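Long-range contact in pyocin S8 (Pseudomonas aeruginosa, PDB 6W0V), which probably kills competing bacteria by cleaving their DNA with the HNH-type nuclease domain that makes up this chain: residues E86-V100 / N113-V125. The protein carries 1 engineered substitution. Residues are numbered along the deposited sequence; the frame is centred on the assembly and turned at random.
Sequences EQAGGRDKYAIHHVV and NLRVMTPKMHIQV. Engineered in segment 86-100: A95 (natural residue Glu).
H97 and R115 exchange two backbone hydrogen bonds, as do A95 and M117, pairing strands 95-98 and 114-117 as the antiparallel hairpin of an HNH (beta-beta-alpha) nuclease motif; helix 119-122 probably corresponds to the start of the motif's alpha part. V99 N to N113 O continues the ladder.

Beyond it the N113 carboxamide grips V100 at both ends of that residue: OD1 accepts from V100 N at 2.7 Å, in its carbonyl plane, and ND2 reaches V100 O at 2.8 Å along an almost straight line (176°). ND2 also bonds to A107 O, so the amide is fixed in rotation. At the far end T118 plays two roles. Its OG1 donates to the anti lone pair of E86 OE2 (2.7 Å) and, as N-cap, accepts from M121 N, while K120 N bonds to E86 O. Past the sheet, the P119 ring lies against the 86-93 loop, CB 3.1 Å from R91 O.

Side-chain contacts divide between the sheet's faces. L114 CD2 sits over one face of the H98 ring, whose NE2 is held by V108 O; I96, L114 and V116 pack towards helix 45-57.

On the other face, with CG anti to the backbone N (chi1 174°), the H97 ring reaches both M117 SD and the H122 ring. The two imidazoles meet rim to rim, planes 72° apart, and the CB of A95, engineered in place of glutamate, lies over the H122 ring, 3.2 Å from H122 ND1.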
loop_
_atom_site.group_PDB
_atom_site.type_symbol
_atom_site.label_atom_id
_atom_site.label_comp_id
_atom_site.label_asym_id
_atom_site.label_seq_id
_atom_site.Cartn_x
_atom_site.Cartn_y
_atom_site.Cartn_z
ATOM N N GLU A 86 4.144 0.759 10.849
ATOM C CA GLU A 86 2.684 0.566 10.984
ATOM C C GLU A 86 2.301 -0.815 10.462
ATOM O O GLU A 86 1.130 -1.164 10.529
ATOM C CB GLU A 86 1.970 1.694 10.250
ATOM C CG GLU A 86 1.960 2.983 11.036
ATOM C CD GLU A 86 1.474 2.815 12.465
ATOM O OE1 GLU A 86 2.156 3.333 13.359
ATOM O OE2 GLU A 86 0.411 2.156 12.679
ATOM N N GLN A 87 3.267 -1.587 9.989
ATOM C CA GLN A 87 3.014 -2.960 9.504
ATOM C C GLN A 87 2.981 -3.900 10.703
ATOM O O GLN A 87 3.620 -3.609 11.726
ATOM C CB GLN A 87 4.073 -3.359 8.492
ATOM C CG GLN A 87 4.175 -2.327 7.384
ATOM C CD GLN A 87 5.203 -2.644 6.333
ATOM O OE1 GLN A 87 5.284 -1.947 5.323
ATOM N NE2 GLN A 87 5.963 -3.700 6.558
ATOM N N ALA A 88 2.233 -4.983 10.566
ATOM C CA ALA A 88 2.135 -6.049 11.578
ATOM C C ALA A 88 2.453 -7.357 10.874
ATOM O O ALA A 88 1.522 -7.972 10.292
ATOM C CB ALA A 88 0.773 -6.055 12.206
ATOM N N GLY A 89 3.750 -7.673 10.858
ATOM C CA GLY A 89 4.315 -8.844 10.174
ATOM C C GLY A 89 3.847 -8.892 8.739
ATOM O O GLY A 89 4.082 -7.903 8.006
ATOM N N GLY A 90 3.166 -9.979 8.378
ATOM C CA GLY A 90 2.667 -10.236 7.017
ATOM C C GLY A 90 1.774 -9.114 6.532
ATOM O O GLY A 90 1.718 -8.902 5.307
ATOM N N ARG A 91 1.099 -8.416 7.451
ATOM C CA ARG A 91 0.131 -7.348 7.097
ATOM C C ARG A 91 0.892 -6.031 6.968
ATOM O O ARG A 91 1.374 -5.511 7.978
ATOM C CB ARG A 91 -1.014 -7.288 8.109
ATOM C CG ARG A 91 -1.868 -8.550 8.141
ATOM C CD ARG A 91 -2.513 -8.894 6.806
ATOM N NE ARG A 91 -3.791 -8.225 6.596
ATOM C CZ ARG A 91 -4.939 -8.575 7.174
ATOM N NH1 ARG A 91 -4.984 -9.588 8.024
ATOM N NH2 ARG A 91 -6.041 -7.898 6.906
ATOM N N ASP A 92 0.992 -5.524 5.749
ATOM C CA ASP A 92 1.836 -4.340 5.471
ATOM C C ASP A 92 1.081 -3.302 4.649
ATOM O O ASP A 92 1.671 -2.272 4.317
ATOM C CB ASP A 92 3.099 -4.773 4.734
ATOM C CG ASP A 92 2.826 -5.679 3.550
ATOM O OD1 ASP A 92 1.672 -5.713 3.096
ATOM O OD2 ASP A 92 3.768 -6.349 3.106
ATOM N N LYS A 93 -0.189 -3.555 4.352
ATOM C CA LYS A 93 -1.018 -2.659 3.527
ATOM C C LYS A 93 -1.982 -1.924 4.438
ATOM O O LYS A 93 -2.399 -2.498 5.459
ATOM C CB LYS A 93 -1.908 -3.420 2.551
ATOM C CG LYS A 93 -1.236 -4.515 1.763
ATOM C CD LYS A 93 -0.095 -3.970 0.969
ATOM C CE LYS A 93 0.388 -4.982 -0.041
ATOM N NZ LYS A 93 0.782 -6.251 0.613
ATOM N N TYR A 94 -2.376 -0.734 4.037
ATOM C CA TYR A 94 -3.545 -0.074 4.645
ATOM C C TYR A 94 -4.716 -1.033 4.545
ATOM O O TYR A 94 -4.972 -1.576 3.474
ATOM C CB TYR A 94 -3.819 1.257 3.974
ATOM C CG TYR A 94 -2.872 2.297 4.480
ATOM C CD1 TYR A 94 -3.020 2.817 5.751
ATOM C CD2 TYR A 94 -1.779 2.682 3.729
ATOM C CE1 TYR A 94 -2.143 3.758 6.245
ATOM C CE2 TYR A 94 -0.897 3.627 4.204
ATOM C CZ TYR A 94 -1.077 4.162 5.464
ATOM O OH TYR A 94 -0.217 5.089 5.950
ATOM N N ALA A 95 -5.326 -1.282 5.689
ATOM C CA ALA A 95 -6.453 -2.215 5.814
ATOM C C ALA A 95 -7.728 -1.391 5.746
ATOM O O ALA A 95 -7.776 -0.304 6.317
ATOM C CB ALA A 95 -6.345 -2.983 7.094
ATOM N N ILE A 96 -8.696 -1.877 4.994
ATOM C CA ILE A 96 -10.070 -1.336 5.080
ATOM C C ILE A 96 -10.788 -2.209 6.095
ATOM O O ILE A 96 -10.980 -3.388 5.806
ATOM C CB ILE A 96 -10.740 -1.339 3.708
ATOM C CG1 ILE A 96 -9.924 -0.547 2.688
ATOM C CG2 ILE A 96 -12.158 -0.826 3.838
ATOM C CD1 ILE A 96 -10.364 -0.760 1.271
ATOM N N HIS A 97 -11.063 -1.646 7.263
ATOM C CA HIS A 97 -11.610 -2.376 8.424
ATOM C C HIS A 97 -13.118 -2.201 8.428
ATOM O O HIS A 97 -13.588 -1.079 8.224
ATOM C CB HIS A 97 -10.998 -1.856 9.717
ATOM C CG HIS A 97 -11.622 -2.464 10.917
ATOM N ND1 HIS A 97 -11.528 -3.817 11.176
ATOM C CD2 HIS A 97 -12.349 -1.921 11.914
ATOM C CE1 HIS A 97 -12.164 -4.079 12.298
ATOM N NE2 HIS A 97 -12.678 -2.935 12.765
ATOM N N HIS A 98 -13.831 -3.294 8.642
ATOM C CA HIS A 98 -15.289 -3.280 8.890
ATOM C C HIS A 98 -15.508 -3.028 10.373
ATOM O O HIS A 98 -15.162 -3.914 11.168
ATOM C CB HIS A 98 -15.893 -4.584 8.417
ATOM C CG HIS A 98 -15.903 -4.641 6.939
ATOM N ND1 HIS A 98 -14.886 -5.221 6.224
ATOM C CD2 HIS A 98 -16.785 -4.153 6.045
ATOM C CE1 HIS A 98 -15.164 -5.124 4.940
ATOM N NE2 HIS A 98 -16.330 -4.483 4.808
ATOM N N VAL A 99 -16.004 -1.841 10.711
ATOM C CA VAL A 99 -16.147 -1.379 12.120
ATOM C C VAL A 99 -17.061 -2.366 12.838
ATOM O O VAL A 99 -16.673 -2.882 13.902
ATOM C CB VAL A 99 -16.688 0.057 12.199
ATOM C CG1 VAL A 99 -16.986 0.460 13.633
ATOM C CG2 VAL A 99 -15.720 1.032 11.559
ATOM N N VAL A 100 -18.233 -2.606 12.261
ATOM C CA VAL A 100 -19.097 -3.749 12.660
ATOM C C VAL A 100 -18.631 -4.923 11.811
ATOM O O VAL A 100 -18.700 -4.829 10.571
ATOM C CB VAL A 100 -20.596 -3.464 12.466
ATOM C CG1 VAL A 100 -21.433 -4.690 12.792
ATOM C CG2 VAL A 100 -21.047 -2.267 13.285
ATOM N N ASN A 113 -19.339 1.820 7.350
ATOM C CA ASN A 113 -18.869 0.715 8.214
ATOM C C ASN A 113 -17.369 0.499 8.010
ATOM O O ASN A 113 -16.826 -0.458 8.581
ATOM C CB ASN A 113 -19.623 -0.579 7.935
ATOM C CG ASN A 113 -19.356 -1.613 9.001
ATOM O OD1 ASN A 113 -19.229 -1.273 10.176
ATOM N ND2 ASN A 113 -19.241 -2.864 8.594
ATOM N N LEU A 114 -16.727 1.344 7.209
ATOM C CA LEU A 114 -15.308 1.123 6.860
ATOM C C LEU A 114 -14.450 2.176 7.532
ATOM O O LEU A 114 -14.819 3.350 7.556
ATOM C CB LEU A 114 -15.123 1.174 5.350
ATOM C CG LEU A 114 -16.045 0.242 4.575
ATOM C CD1 LEU A 114 -15.780 0.382 3.090
ATOM C CD2 LEU A 114 -15.882 -1.202 5.026
ATOM N N ARG A 115 -13.303 1.722 7.998
ATOM C CA ARG A 115 -12.232 2.610 8.472
ATOM C C ARG A 115 -10.969 2.146 7.794
ATOM O O ARG A 115 -10.775 0.943 7.687
ATOM C CB ARG A 115 -12.045 2.484 9.979
ATOM C CG ARG A 115 -13.295 2.815 10.760
ATOM C CD ARG A 115 -13.709 4.219 10.469
ATOM N NE ARG A 115 -12.911 5.207 11.169
ATOM C CZ ARG A 115 -13.414 6.369 11.562
ATOM N NH1 ARG A 115 -12.657 7.263 12.171
ATOM N NH2 ARG A 115 -14.688 6.633 11.344
ATOM N N VAL A 116 -10.124 3.068 7.393
ATOM C CA VAL A 116 -8.786 2.644 6.933
ATOM C C VAL A 116 -7.866 2.674 8.145
ATOM O O VAL A 116 -7.909 3.626 8.927
ATOM C CB VAL A 116 -8.305 3.478 5.751
ATOM C CG1 VAL A 116 -6.898 3.064 5.353
ATOM C CG2 VAL A 116 -9.269 3.321 4.596
ATOM N N MET A 117 -7.123 1.593 8.305
ATOM C CA MET A 117 -6.255 1.381 9.471
ATOM C C MET A 117 -4.929 0.863 8.958
ATOM O O MET A 117 -4.904 0.169 7.948
ATOM C CB MET A 117 -6.848 0.329 10.400
ATOM C CG MET A 117 -8.188 0.713 10.921
ATOM S SD MET A 117 -8.669 -0.523 12.091
ATOM C CE MET A 117 -9.875 0.393 13.043
ATOM N N THR A 118 -3.869 1.158 9.675
ATOM C CA THR A 118 -2.615 0.423 9.469
ATOM C C THR A 118 -2.814 -0.969 10.038
ATOM O O THR A 118 -3.652 -1.170 10.914
ATOM C CB THR A 118 -1.468 1.144 10.155
ATOM O OG1 THR A 118 -1.783 1.129 11.548
ATOM C CG2 THR A 118 -1.294 2.545 9.617
ATOM N N PRO A 119 -2.052 -1.962 9.556
ATOM C CA PRO A 119 -2.096 -3.300 10.135
ATOM C C PRO A 119 -1.901 -3.261 11.650
ATOM O O PRO A 119 -2.560 -3.998 12.341
ATOM C CB PRO A 119 -0.927 -3.989 9.438
ATOM C CG PRO A 119 -0.915 -3.341 8.079
ATOM C CD PRO A 119 -1.202 -1.885 8.364
ATOM N N LYS A 120 -0.980 -2.415 12.113
ATOM C CA LYS A 120 -0.644 -2.296 13.550
ATOM C C LYS A 120 -1.919 -1.959 14.319
ATOM O O LYS A 120 -2.166 -2.584 15.360
ATOM C CB LYS A 120 0.420 -1.224 13.768
ATOM C CG LYS A 120 0.891 -1.079 15.203
ATOM C CD LYS A 120 1.806 0.107 15.396
ATOM C CE LYS A 120 1.904 0.547 16.841
ATOM N NZ LYS A 120 0.579 0.890 17.414
ATOM N N MET A 121 -2.701 -1.004 13.821
ATOM C CA MET A 121 -3.976 -0.619 14.472
ATOM C C MET A 121 -5.004 -1.720 14.220
ATOM O O MET A 121 -5.708 -2.099 15.162
ATOM C CB MET A 121 -4.503 0.712 13.933
ATOM C CG MET A 121 -3.802 1.913 14.530
ATOM S SD MET A 121 -3.485 1.745 16.313
ATOM C CE MET A 121 -5.119 1.325 16.914
ATOM N N HIS A 122 -5.067 -2.211 12.986
ATOM C CA HIS A 122 -6.102 -3.164 12.516
ATOM C C HIS A 122 -6.082 -4.433 13.371
ATOM O O HIS A 122 -7.153 -4.914 13.760
ATOM C CB HIS A 122 -5.866 -3.482 11.045
ATOM C CG HIS A 122 -7.005 -4.212 10.436
ATOM N ND1 HIS A 122 -6.833 -5.154 9.454
ATOM C CD2 HIS A 122 -8.329 -4.149 10.685
ATOM C CE1 HIS A 122 -8.010 -5.628 9.097
ATOM N NE2 HIS A 122 -8.945 -5.033 9.846
ATOM N N ILE A 123 -4.888 -4.940 13.666
ATOM C CA ILE A 123 -4.691 -6.248 14.353
ATOM C C ILE A 123 -5.118 -6.126 15.823
ATOM O O ILE A 123 -5.378 -7.173 16.450
ATOM C CB ILE A 123 -3.231 -6.695 14.177
ATOM C CG1 ILE A 123 -3.085 -8.215 14.225
ATOM C CG2 ILE A 123 -2.307 -5.991 15.157
ATOM C CD1 ILE A 123 -1.857 -8.706 13.507
ATOM N N GLN A 124 -5.209 -4.898 16.341
ATOM C CA GLN A 124 -5.642 -4.618 17.735
ATOM C C GLN A 124 -7.172 -4.626 17.792
ATOM O O GLN A 124 -7.714 -4.548 18.907
ATOM C CB GLN A 124 -5.017 -3.315 18.225
ATOM C CG GLN A 124 -3.500 -3.380 18.241
ATOM C CD GLN A 124 -2.870 -2.115 18.768
ATOM O OE1 GLN A 124 -2.170 -1.406 18.049
ATOM N NE2 GLN A 124 -3.119 -1.825 20.035
ATOM N N VAL A 125 -7.824 -4.734 16.629
ATOM C CA VAL A 125 -9.257 -5.129 16.486
ATOM C C VAL A 125 -9.295 -6.482 15.759
ATOM O O VAL A 125 -10.340 -6.994 15.358
ATOM C CB VAL A 125 -10.077 -4.060 15.740
ATOM C CG1 VAL A 125 -11.529 -4.076 16.188
ATOM C CG2 VAL A 125 -9.489 -2.663 15.898
#